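Local coordinates for protein acetyl-CoA C-acetyltransferase (Syntrophomonas wolfei subsp. wolfei, PDB 7N7Z) that probably catalyses the reversible transfer of an acetyl group between two acetyl-CoA molecules to give acetoacetyl-CoA, at residues A26-N31 with V206-K211; T16-Y21 with G357-A362; L294-A299 with A324-G329. One frame throughout, in Å; residues are numbered along the deposited sequence.

Contact 1 (A26-N31 with V206-K211); sequences ASVRAN and VVIKSK
The hydroxyl OG of S27 lies against two methyl groups of I208. It is 3.7 Å from I208 CG2 and equally far from I208 CD1. No hydrogen bond joins the two segments, so this is a polar atom resting on an apolar branch. V28 makes the apolar touches: its CG2 is 3.6 Å from I208 CD1. V28 has CG1 anti to the backbone N (chi1 -166°). That leaves CG2 beside the N, where it faces both V206 and I208. The side chains of V28 and V206 meet tip to tip, V28 CG2 to V206 CG1 at 4.0 Å. The I208 chain bends at CG1 (chi2 -79°), and CD1 turns back to meet S27 and V28 together. The cluster is half open: V206 is buried, while S27 is exposed. Just beyond I208, K209 is the centre of an inverse gamma turn. The loop 26-29 leads into helix 30-45, with R29 at its N-cap position. R29 also packs on Q130 of a neighbouring subunit. Strand 206-208 pairs antiparallel with strand 215-217 in a small sheet. This sheet belongs to the insertion between strands 113-121 and 254-264, the loop domain of thiolases. V28 and V206 both pack on L33 of helix 30-45. V206 also reaches I36 of that helix and the end of strand 8-20.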
ATOM      1  N   ALA B  26      -6.781  -2.851 -21.636  1.00 32.45           N
ATOM      2  CA  ALA B  26      -6.425  -2.614 -20.242  1.00 30.70           C
ATOM      3  C   ALA B  26      -7.599  -2.836 -19.297  1.00 31.93           C
ATOM      4  O   ALA B  26      -7.382  -3.087 -18.106  1.00 29.07           O
ATOM      5  CB  ALA B  26      -5.889  -1.192 -20.077  1.00 30.92           C
ATOM      6  N   SER B  27      -8.829  -2.747 -19.795  1.00 30.57           N
ATOM      7  CA  SER B  27     -10.019  -2.922 -18.976  1.00 29.55           C
ATOM      8  C   SER B  27     -10.446  -4.378 -18.848  1.00 30.33           C
ATOM      9  O   SER B  27     -11.401  -4.663 -18.118  1.00 28.07           O
ATOM     10  CB  SER B  27     -11.179  -2.111 -19.561  1.00 31.34           C
ATOM     11  OG  SER B  27     -11.233  -2.258 -20.970  1.00 38.63           O
ATOM     12  N   VAL B  28      -9.775  -5.298 -19.534  1.00 29.23           N
ATOM     13  CA  VAL B  28     -10.162  -6.704 -19.573  1.00 31.78           C
ATOM     14  C   VAL B  28      -9.143  -7.494 -18.762  1.00 30.23           C
ATOM     15  O   VAL B  28      -7.976  -7.615 -19.158  1.00 30.36           O
ATOM     16  CB  VAL B  28     -10.254  -7.227 -21.012  1.00 27.98           C
ATOM     17  CG1 VAL B  28     -10.976  -8.569 -21.047  1.00 27.58           C
ATOM     18  CG2 VAL B  28     -10.962  -6.213 -21.898  1.00 32.95           C
ATOM     19  N   ARG B  29      -9.580  -8.040 -17.631  1.00 31.18           N
ATOM     20  CA  ARG B  29      -8.690  -8.821 -16.789  1.00 30.12           C
ATOM     21  C   ARG B  29      -8.304 -10.125 -17.484  1.00 30.62           C
ATOM     22  O   ARG B  29      -8.952 -10.576 -18.433  1.00 30.78           O
ATOM     23  CB  ARG B  29      -9.346  -9.109 -15.438  1.00 30.25           C
ATOM     24  CG  ARG B  29      -9.765  -7.856 -14.675  1.00 27.66           C
ATOM     25  CD  ARG B  29      -8.566  -7.114 -14.096  1.00 28.93           C
ATOM     26  NE  ARG B  29      -7.800  -7.939 -13.167  1.00 24.29           N
ATOM     27  CZ  ARG B  29      -8.163  -8.197 -11.917  1.00 28.37           C
ATOM     28  NH1 ARG B  29      -9.284  -7.712 -11.408  1.00 28.98           N
ATOM     29  NH2 ARG B  29      -7.380  -8.960 -11.160  1.00 30.53           N
ATOM     30  N   ALA B  30      -7.225 -10.735 -16.985  1.00 28.17           N
ATOM     31  CA  ALA B  30      -6.644 -11.892 -17.660  1.00 31.30           C
ATOM     32  C   ALA B  30      -7.660 -13.016 -17.830  1.00 29.77           C
ATOM     33  O   ALA B  30      -7.711 -13.659 -18.886  1.00 27.87           O
ATOM     34  CB  ALA B  30      -5.424 -12.390 -16.881  1.00 28.99           C
ATOM     35  N   ASN B  31      -8.479 -13.268 -16.807  1.00 27.22           N
ATOM     36  CA  ASN B  31      -9.404 -14.395 -16.871  1.00 29.04           C
ATOM     37  C   ASN B  31     -10.474 -14.195 -17.938  1.00 31.31           C
ATOM     38  O   ASN B  31     -10.907 -15.166 -18.568  1.00 28.77           O
ATOM     39  CB  ASN B  31     -10.058 -14.615 -15.506  1.00 28.27           C
ATOM     40  CG  ASN B  31      -9.063 -15.040 -14.450  1.00 29.44           C
ATOM     41  OD1 ASN B  31      -7.912 -15.352 -14.756  1.00 29.16           O
ATOM     42  ND2 ASN B  31      -9.499 -15.055 -13.195  1.00 31.01           N
ATOM     43  N   VAL B 206     -12.234  -8.923 -28.984  1.00 33.16           N
ATOM     44  CA  VAL B 206     -12.578  -8.639 -27.595  1.00 33.33           C
ATOM     45  C   VAL B 206     -13.481  -7.414 -27.578  1.00 38.61           C
ATOM     46  O   VAL B 206     -13.126  -6.365 -28.130  1.00 36.91           O
ATOM     47  CB  VAL B 206     -11.322  -8.407 -26.738  1.00 34.99           C
ATOM     48  CG1 VAL B 206     -11.716  -8.071 -25.305  1.00 34.73           C
ATOM     49  CG2 VAL B 206     -10.422  -9.630 -26.778  1.00 32.25           C
ATOM     50  N   VAL B 207     -14.639  -7.545 -26.942  1.00 40.74           N
ATOM     51  CA  VAL B 207     -15.661  -6.507 -26.943  1.00 44.01           C
ATOM     52  C   VAL B 207     -15.626  -5.787 -25.601  1.00 44.80           C
ATOM     53  O   VAL B 207     -15.809  -6.407 -24.547  1.00 45.62           O
ATOM     54  CB  VAL B 207     -17.052  -7.099 -27.220  1.00 44.99           C
ATOM     55  CG1 VAL B 207     -18.114  -6.047 -27.027  1.00 51.68           C
ATOM     56  CG2 VAL B 207     -17.113  -7.664 -28.630  1.00 46.82           C
ATOM     57  N   ILE B 208     -15.393  -4.478 -25.641  1.00 49.63           N
ATOM     58  CA  ILE B 208     -15.381  -3.646 -24.443  1.00 50.72           C
ATOM     59  C   ILE B 208     -16.793  -3.115 -24.228  1.00 55.97           C
ATOM     60  O   ILE B 208     -17.338  -2.410 -25.086  1.00 58.47           O
ATOM     61  CB  ILE B 208     -14.374  -2.489 -24.570  1.00 51.93           C
ATOM     62  CG1 ILE B 208     -13.055  -2.957 -25.207  1.00 48.19           C
ATOM     63  CG2 ILE B 208     -14.137  -1.841 -23.205  1.00 50.84           C
ATOM     64  CD1 ILE B 208     -12.114  -3.694 -24.270  1.00 41.02           C
ATOM     65  N   LYS B 209     -17.388  -3.448 -23.083  1.00 65.04           N
ATOM     66  CA  LYS B 209     -18.780  -3.094 -22.801  1.00 67.50           C
ATOM     67  C   LYS B 209     -18.838  -1.742 -22.087  1.00 67.75           C
ATOM     68  O   LYS B 209     -19.172  -1.630 -20.906  1.00 70.42           O
ATOM     69  CB  LYS B 209     -19.449  -4.188 -21.980  1.00 69.63           C
ATOM     70  CG  LYS B 209     -19.751  -5.452 -22.762  1.00 72.03           C
ATOM     71  CD  LYS B 209     -21.085  -5.354 -23.485  1.00 75.59           C
ATOM     72  CE  LYS B 209     -21.363  -6.602 -24.308  1.00 76.79           C
ATOM     73  NZ  LYS B 209     -21.454  -7.823 -23.460  1.00 76.67           N
ATOM     74  N   SER B 210     -18.508  -0.698 -22.841  1.00 60.62           N
ATOM     75  CA  SER B 210     -18.612   0.654 -22.316  1.00 58.32           C
ATOM     76  C   SER B 210     -20.075   1.003 -22.046  1.00 58.70           C
ATOM     77  O   SER B 210     -21.001   0.357 -22.546  1.00 60.47           O
ATOM     78  CB  SER B 210     -17.998   1.658 -23.290  1.00 60.33           C
ATOM     79  OG  SER B 210     -17.749   2.898 -22.652  1.00 58.97           O
ATOM     80  N   LYS B 211     -20.275   2.045 -21.239  1.00 57.27           N
ATOM     81  CA  LYS B 211     -21.628   2.451 -20.872  1.00 55.16           C
ATOM     82  C   LYS B 211     -22.323   3.172 -22.021  1.00 57.50           C
ATOM     83  O   LYS B 211     -23.416   2.779 -22.441  1.00 56.65           O
ATOM     84  CB  LYS B 211     -21.588   3.341 -19.628  1.00 50.98           C
TER

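Contact 2 (T16-Y21 with G357-A362); sequences TPIGRY and GHPVGA
I18 lays its branch methyl against P359 and G357. CG2 of I18 stands 4.1 Å from P359 CD and 4.4 Å from G357 CA. With chi1 -58°, CG1 lies beside the backbone N and CG2 falls anti to it, facing P359 and G357. The I18 side chain and the P359 ring cross at about a right angle. G357 is the first residue to leave helix 353-356, with a positive phi of 108°. That backbone shape suits a glycine. The bare CA also suits the site, since a CB direction from G357 would run straight at I18 CG2. All three residues are buried, and the contact is purely apolar. Polar ties run through N254. Its OD1 accepts from H358 N, and its ND2 donates to G19 O, so one amide joins both segments. H358 is a predicted proton acceptor, in the GHP sequence of thiolases. The contact joins the N-terminal and C-terminal halves of the fold. Strand 8-20 lies between strands 254-264 and 277-285 of the mixed sheet. I18 and P359 both pack on C256 of strand 254-264, and residues 357-359 connect helix 353-356 to helix 360-378.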
ATOM      1  N   THR B  16      -6.813 -13.663 -28.837  1.00 26.85           N
ATOM      2  CA  THR B  16      -7.311 -12.301 -28.895  1.00 26.66           C
ATOM      3  C   THR B  16      -6.276 -11.426 -29.582  1.00 30.25           C
ATOM      4  O   THR B  16      -5.141 -11.848 -29.815  1.00 30.23           O
ATOM      5  CB  THR B  16      -7.610 -11.788 -27.488  1.00 27.70           C
ATOM      6  OG1 THR B  16      -6.381 -11.522 -26.802  1.00 28.45           O
ATOM      7  CG2 THR B  16      -8.419 -12.810 -26.699  1.00 31.42           C
ATOM      8  N   PRO B  17      -6.637 -10.196 -29.940  1.00 29.12           N
ATOM      9  CA  PRO B  17      -5.619  -9.246 -30.394  1.00 29.65           C
ATOM     10  C   PRO B  17      -4.604  -8.990 -29.291  1.00 32.46           C
ATOM     11  O   PRO B  17      -4.878  -9.173 -28.103  1.00 33.07           O
ATOM     12  CB  PRO B  17      -6.423  -7.982 -30.726  1.00 35.76           C
ATOM     13  CG  PRO B  17      -7.822  -8.458 -30.939  1.00 36.60           C
ATOM     14  CD  PRO B  17      -7.994  -9.627 -30.011  1.00 31.10           C
ATOM     15  N   ILE B  18      -3.412  -8.572 -29.697  1.00 32.78           N
ATOM     16  CA  ILE B  18      -2.353  -8.217 -28.759  1.00 32.92           C
ATOM     17  C   ILE B  18      -2.480  -6.725 -28.472  1.00 33.70           C
ATOM     18  O   ILE B  18      -2.165  -5.890 -29.323  1.00 34.68           O
ATOM     19  CB  ILE B  18      -0.966  -8.573 -29.308  1.00 33.22           C
ATOM     20  CG1 ILE B  18      -0.902 -10.069 -29.628  1.00 30.95           C
ATOM     21  CG2 ILE B  18       0.119  -8.199 -28.303  1.00 34.59           C
ATOM     22  CD1 ILE B  18       0.411 -10.519 -30.231  1.00 35.79           C
ATOM     23  N   GLY B  19      -2.952  -6.393 -27.270  1.00 31.70           N
ATOM     24  CA  GLY B  19      -3.190  -5.013 -26.914  1.00 31.38           C
ATOM     25  C   GLY B  19      -1.964  -4.328 -26.336  1.00 34.58           C
ATOM     26  O   GLY B  19      -1.042  -4.968 -25.835  1.00 30.71           O
ATOM     27  N   ARG B  20      -1.973  -3.001 -26.415  1.00 34.59           N
ATOM     28  CA  ARG B  20      -0.886  -2.206 -25.867  1.00 36.54           C
ATOM     29  C   ARG B  20      -0.945  -2.193 -24.345  1.00 31.27           C
ATOM     30  O   ARG B  20      -2.017  -2.275 -23.741  1.00 33.81           O
ATOM     31  CB  ARG B  20      -0.957  -0.770 -26.386  1.00 38.13           C
ATOM     32  CG  ARG B  20      -0.175  -0.511 -27.659  1.00 42.64           C
ATOM     33  CD  ARG B  20      -0.360   0.931 -28.116  1.00 43.33           C
ATOM     34  NE  ARG B  20       0.185   1.168 -29.449  1.00 51.92           N
ATOM     35  CZ  ARG B  20       1.250   1.914 -29.715  1.00 55.96           C
ATOM     36  NH1 ARG B  20       1.944   2.506 -28.756  1.00 54.33           N
ATOM     37  NH2 ARG B  20       1.627   2.074 -30.980  1.00 52.78           N
ATOM     38  N   TYR B  21       0.229  -2.087 -23.726  1.00 34.06           N
ATOM     39  CA  TYR B  21       0.307  -1.873 -22.288  1.00 35.39           C
ATOM     40  C   TYR B  21      -0.550  -0.681 -21.898  1.00 33.63           C
ATOM     41  O   TYR B  21      -0.299   0.445 -22.336  1.00 33.43           O
ATOM     42  CB  TYR B  21       1.761  -1.642 -21.873  1.00 36.27           C
ATOM     43  CG  TYR B  21       1.966  -1.417 -20.391  1.00 36.14           C
ATOM     44  CD1 TYR B  21       1.472  -2.316 -19.455  1.00 35.14           C
ATOM     45  CD2 TYR B  21       2.669  -0.311 -19.929  1.00 37.34           C
ATOM     46  CE1 TYR B  21       1.663  -2.116 -18.105  1.00 35.62           C
ATOM     47  CE2 TYR B  21       2.866  -0.104 -18.578  1.00 36.24           C
ATOM     48  CZ  TYR B  21       2.363  -1.010 -17.671  1.00 36.84           C
ATOM     49  OH  TYR B  21       2.560  -0.805 -16.323  1.00 38.43           O
ATOM     50  N   GLY B 357       4.441  -7.369 -30.125  1.00 36.49           N
ATOM     51  CA  GLY B 357       4.419  -7.351 -28.677  1.00 37.41           C
ATOM     52  C   GLY B 357       4.680  -8.727 -28.088  1.00 36.44           C
ATOM     53  O   GLY B 357       4.702  -9.747 -28.778  1.00 37.49           O
ATOM     54  N   HIS B 358       4.873  -8.735 -26.774  1.00 36.95           N
ATOM     55  CA  HIS B 358       5.254  -9.945 -26.048  1.00 34.93           C
ATOM     56  C   HIS B 358       4.440 -10.068 -24.771  1.00 35.73           C
ATOM     57  O   HIS B 358       4.915  -9.751 -23.675  1.00 34.63           O
ATOM     58  CB  HIS B 358       6.752  -9.939 -25.735  1.00 37.15           C
ATOM     59  CG  HIS B 358       7.234 -11.183 -25.055  1.00 36.23           C
ATOM     60  ND1 HIS B 358       6.657 -12.417 -25.263  1.00 36.22           N
ATOM     61  CD2 HIS B 358       8.238 -11.382 -24.169  1.00 33.84           C
ATOM     62  CE1 HIS B 358       7.286 -13.324 -24.538  1.00 37.27           C
ATOM     63  NE2 HIS B 358       8.250 -12.722 -23.864  1.00 38.41           N
ATOM     64  N   PRO B 359       3.200 -10.531 -24.873  1.00 33.25           N
ATOM     65  CA  PRO B 359       2.481 -10.934 -23.659  1.00 34.27           C
ATOM     66  C   PRO B 359       3.100 -12.209 -23.119  1.00 33.67           C
ATOM     67  O   PRO B 359       2.898 -13.278 -23.700  1.00 34.71           O
ATOM     68  CB  PRO B 359       1.044 -11.148 -24.137  1.00 33.77           C
ATOM     69  CG  PRO B 359       1.165 -11.435 -25.605  1.00 32.45           C
ATOM     70  CD  PRO B 359       2.402 -10.728 -26.097  1.00 35.01           C
ATOM     71  N   VAL B 360       3.845 -12.110 -22.018  1.00 33.24           N
ATOM     72  CA  VAL B 360       4.755 -13.186 -21.626  1.00 33.85           C
ATOM     73  C   VAL B 360       4.016 -14.513 -21.503  1.00 31.16           C
ATOM     74  O   VAL B 360       4.404 -15.516 -22.112  1.00 32.88           O
ATOM     75  CB  VAL B 360       5.476 -12.819 -20.317  1.00 35.03           C
ATOM     76  CG1 VAL B 360       6.524 -13.866 -19.969  1.00 34.23           C
ATOM     77  CG2 VAL B 360       6.120 -11.443 -20.428  1.00 33.58           C
ATOM     78  N   GLY B 361       2.956 -14.546 -20.695  1.00 33.10           N
ATOM     79  CA  GLY B 361       2.281 -15.803 -20.426  1.00 32.94           C
ATOM     80  C   GLY B 361       1.572 -16.391 -21.629  1.00 29.81           C
ATOM     81  O   GLY B 361       1.450 -17.615 -21.743  1.00 30.95           O
ATOM     82  N   ALA B 362       1.090 -15.541 -22.535  1.00 30.06           N
ATOM     83  CA  ALA B 362       0.356 -16.005 -23.704  1.00 31.13           C
ATOM     84  C   ALA B 362       1.253 -16.324 -24.890  1.00 30.22           C
ATOM     85  O   ALA B 362       0.852 -17.110 -25.758  1.00 32.28           O
ATOM     86  CB  ALA B 362      -0.674 -14.951 -24.130  1.00 30.98           C
TER

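Contact 3 (L294-A299 with A324-G329); sequences LGPAVA and AAQVLG
L294 sets one methyl, CD2, against the backbone of G329. CD2 is 3.6 Å from G329 C and just as near G329 O. The leucine chain has CG beside the backbone N (chi1 -51°) and is extended at chi2. G329 presents only backbone to it, which lets the methyl come so near the helix. The second touch is looser: P296 CG is 4.2 Å from Q326 NE2, and the two side chains cross at about a right angle. Q326 leaves its helix with CG anti to the N, then bends at chi2 (-106°), away from a staggered value. Two bonds outside the segments fix its buried amide, NE2 to G293 O and A322 N to OE1. Helix 324-336 follows directly on the NEAF motif of thiolases, residues 320-323, to which A322 belongs. The side chain of Q326 is about 3 Å from that of C388, a predicted proton acceptor, and P296 also packs on C388. Q326 thus borders the likely active site. G295 O accepts from both V298 N and A299 N. L294 also packs on I168 and Y172 of helix 161-172, and on M333, one turn beyond G329.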
ATOM      1  N   LEU B 294      19.669 -16.692 -25.903  1.00 39.63           N
ATOM      2  CA  LEU B 294      20.189 -17.703 -26.815  1.00 45.55           C
ATOM      3  C   LEU B 294      19.515 -19.060 -26.658  1.00 42.68           C
ATOM      4  O   LEU B 294      19.914 -20.010 -27.340  1.00 42.81           O
ATOM      5  CB  LEU B 294      21.699 -17.858 -26.612  1.00 48.03           C
ATOM      6  CG  LEU B 294      22.508 -16.560 -26.653  1.00 51.75           C
ATOM      7  CD1 LEU B 294      23.941 -16.806 -26.210  1.00 53.44           C
ATOM      8  CD2 LEU B 294      22.469 -15.950 -28.047  1.00 51.06           C
ATOM      9  N   GLY B 295      18.512 -19.175 -25.790  1.00 40.23           N
ATOM     10  CA  GLY B 295      17.840 -20.430 -25.548  1.00 41.42           C
ATOM     11  C   GLY B 295      17.376 -21.133 -26.811  1.00 41.30           C
ATOM     12  O   GLY B 295      17.590 -22.337 -26.987  1.00 40.48           O
ATOM     13  N   PRO B 296      16.714 -20.401 -27.711  1.00 37.95           N
ATOM     14  CA  PRO B 296      16.258 -21.032 -28.960  1.00 41.53           C
ATOM     15  C   PRO B 296      17.382 -21.664 -29.762  1.00 42.14           C
ATOM     16  O   PRO B 296      17.134 -22.614 -30.514  1.00 41.10           O
ATOM     17  CB  PRO B 296      15.602 -19.871 -29.720  1.00 41.13           C
ATOM     18  CG  PRO B 296      15.198 -18.903 -28.658  1.00 42.03           C
ATOM     19  CD  PRO B 296      16.253 -19.007 -27.595  1.00 40.00           C
ATOM     20  N   ALA B 297      18.614 -21.169 -29.623  1.00 43.23           N
ATOM     21  CA  ALA B 297      19.731 -21.746 -30.360  1.00 43.14           C
ATOM     22  C   ALA B 297      20.120 -23.122 -29.836  1.00 47.18           C
ATOM     23  O   ALA B 297      20.837 -23.853 -30.527  1.00 50.89           O
ATOM     24  CB  ALA B 297      20.936 -20.808 -30.305  1.00 47.20           C
ATOM     25  N   VAL B 298      19.673 -23.488 -28.634  1.00 46.03           N
ATOM     26  CA  VAL B 298      19.912 -24.817 -28.098  1.00 47.71           C
ATOM     27  C   VAL B 298      18.642 -25.660 -28.056  1.00 41.80           C
ATOM     28  O   VAL B 298      18.730 -26.892 -28.112  1.00 41.92           O
ATOM     29  CB  VAL B 298      20.560 -24.741 -26.697  1.00 49.42           C
ATOM     30  CG1 VAL B 298      21.967 -24.168 -26.791  1.00 54.05           C
ATOM     31  CG2 VAL B 298      19.707 -23.918 -25.742  1.00 43.59           C
ATOM     32  N   ALA B 299      17.464 -25.037 -27.969  1.00 41.41           N
ATOM     33  CA  ALA B 299      16.220 -25.796 -27.958  1.00 41.22           C
ATOM     34  C   ALA B 299      15.835 -26.260 -29.358  1.00 41.94           C
ATOM     35  O   ALA B 299      15.387 -27.399 -29.535  1.00 42.24           O
ATOM     36  CB  ALA B 299      15.098 -24.952 -27.351  1.00 39.99           C
ATOM     37  N   ALA B 324      15.953  -7.425 -30.649  1.00 41.72           N
ATOM     38  CA  ALA B 324      16.666  -7.558 -31.917  1.00 41.48           C
ATOM     39  C   ALA B 324      18.047  -8.165 -31.703  1.00 45.21           C
ATOM     40  O   ALA B 324      18.449  -9.093 -32.415  1.00 44.01           O
ATOM     41  CB  ALA B 324      16.773  -6.197 -32.604  1.00 43.28           C
ATOM     42  N   ALA B 325      18.789  -7.652 -30.719  1.00 43.91           N
ATOM     43  CA  ALA B 325      20.089  -8.230 -30.397  1.00 45.50           C
ATOM     44  C   ALA B 325      19.954  -9.695 -30.005  1.00 43.57           C
ATOM     45  O   ALA B 325      20.806 -10.521 -30.354  1.00 44.09           O
ATOM     46  CB  ALA B 325      20.752  -7.436 -29.270  1.00 44.30           C
ATOM     47  N   GLN B 326      18.888 -10.034 -29.277  1.00 42.83           N
ATOM     48  CA  GLN B 326      18.677 -11.421 -28.876  1.00 43.95           C
ATOM     49  C   GLN B 326      18.533 -12.328 -30.089  1.00 43.33           C
ATOM     50  O   GLN B 326      19.116 -13.418 -30.134  1.00 43.15           O
ATOM     51  CB  GLN B 326      17.440 -11.517 -27.980  1.00 41.36           C
ATOM     52  CG  GLN B 326      17.087 -12.932 -27.549  1.00 39.95           C
ATOM     53  CD  GLN B 326      15.872 -13.494 -28.271  1.00 42.09           C
ATOM     54  OE1 GLN B 326      15.150 -12.774 -28.962  1.00 39.22           O
ATOM     55  NE2 GLN B 326      15.641 -14.791 -28.106  1.00 42.25           N
ATOM     56  N   VAL B 327      17.764 -11.892 -31.089  1.00 42.53           N
ATOM     57  CA  VAL B 327      17.585 -12.693 -32.298  1.00 43.52           C
ATOM     58  C   VAL B 327      18.910 -12.839 -33.035  1.00 43.14           C
ATOM     59  O   VAL B 327      19.336 -13.950 -33.373  1.00 44.06           O
ATOM     60  CB  VAL B 327      16.511 -12.065 -33.203  1.00 43.35           C
ATOM     61  CG1 VAL B 327      16.311 -12.910 -34.458  1.00 44.54           C
ATOM     62  CG2 VAL B 327      15.208 -11.901 -32.447  1.00 43.23           C
ATOM     63  N   LEU B 328      19.576 -11.715 -33.305  1.00 45.32           N
ATOM     64  CA  LEU B 328      20.847 -11.770 -34.021  1.00 43.77           C
ATOM     65  C   LEU B 328      21.864 -12.628 -33.281  1.00 44.15           C
ATOM     66  O   LEU B 328      22.752 -13.217 -33.908  1.00 43.41           O
ATOM     67  CB  LEU B 328      21.386 -10.357 -34.236  1.00 45.06           C
ATOM     68  CG  LEU B 328      20.503  -9.423 -35.070  1.00 47.52           C
ATOM     69  CD1 LEU B 328      21.206  -8.095 -35.296  1.00 50.48           C
ATOM     70  CD2 LEU B 328      20.118 -10.049 -36.404  1.00 47.28           C
ATOM     71  N   GLY B 329      21.751 -12.716 -31.955  1.00 44.66           N
ATOM     72  CA  GLY B 329      22.581 -13.654 -31.219  1.00 47.07           C
ATOM     73  C   GLY B 329      22.195 -15.094 -31.495  1.00 46.11           C
ATOM     74  O   GLY B 329      23.058 -15.972 -31.587  1.00 49.41           O
TER

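Contacts 2 and 3 are buried, while contact 1 is partly open at the edge of the chain. None has a hydrogen bond between its segments. Contacts 1 and 2 are neighbours: V206 of contact 1 packs on T16 and P17 of contact 2. Contact 3 lies on the other side of the chain's centre from contact 1, with centres about 35 Å apart. Only contact 2 joins the two halves of the fold. Contact 1 is methyl against methyl, with one serine hydroxyl laid on isoleucine methyls. In contacts 2 and 3 a methyl lies on a glycine; a proline ring adds to each, meeting isoleucine in one and a glutamine amide in the other. Contact 2 holds the predicted catalytic H358, and contact 3 borders C388.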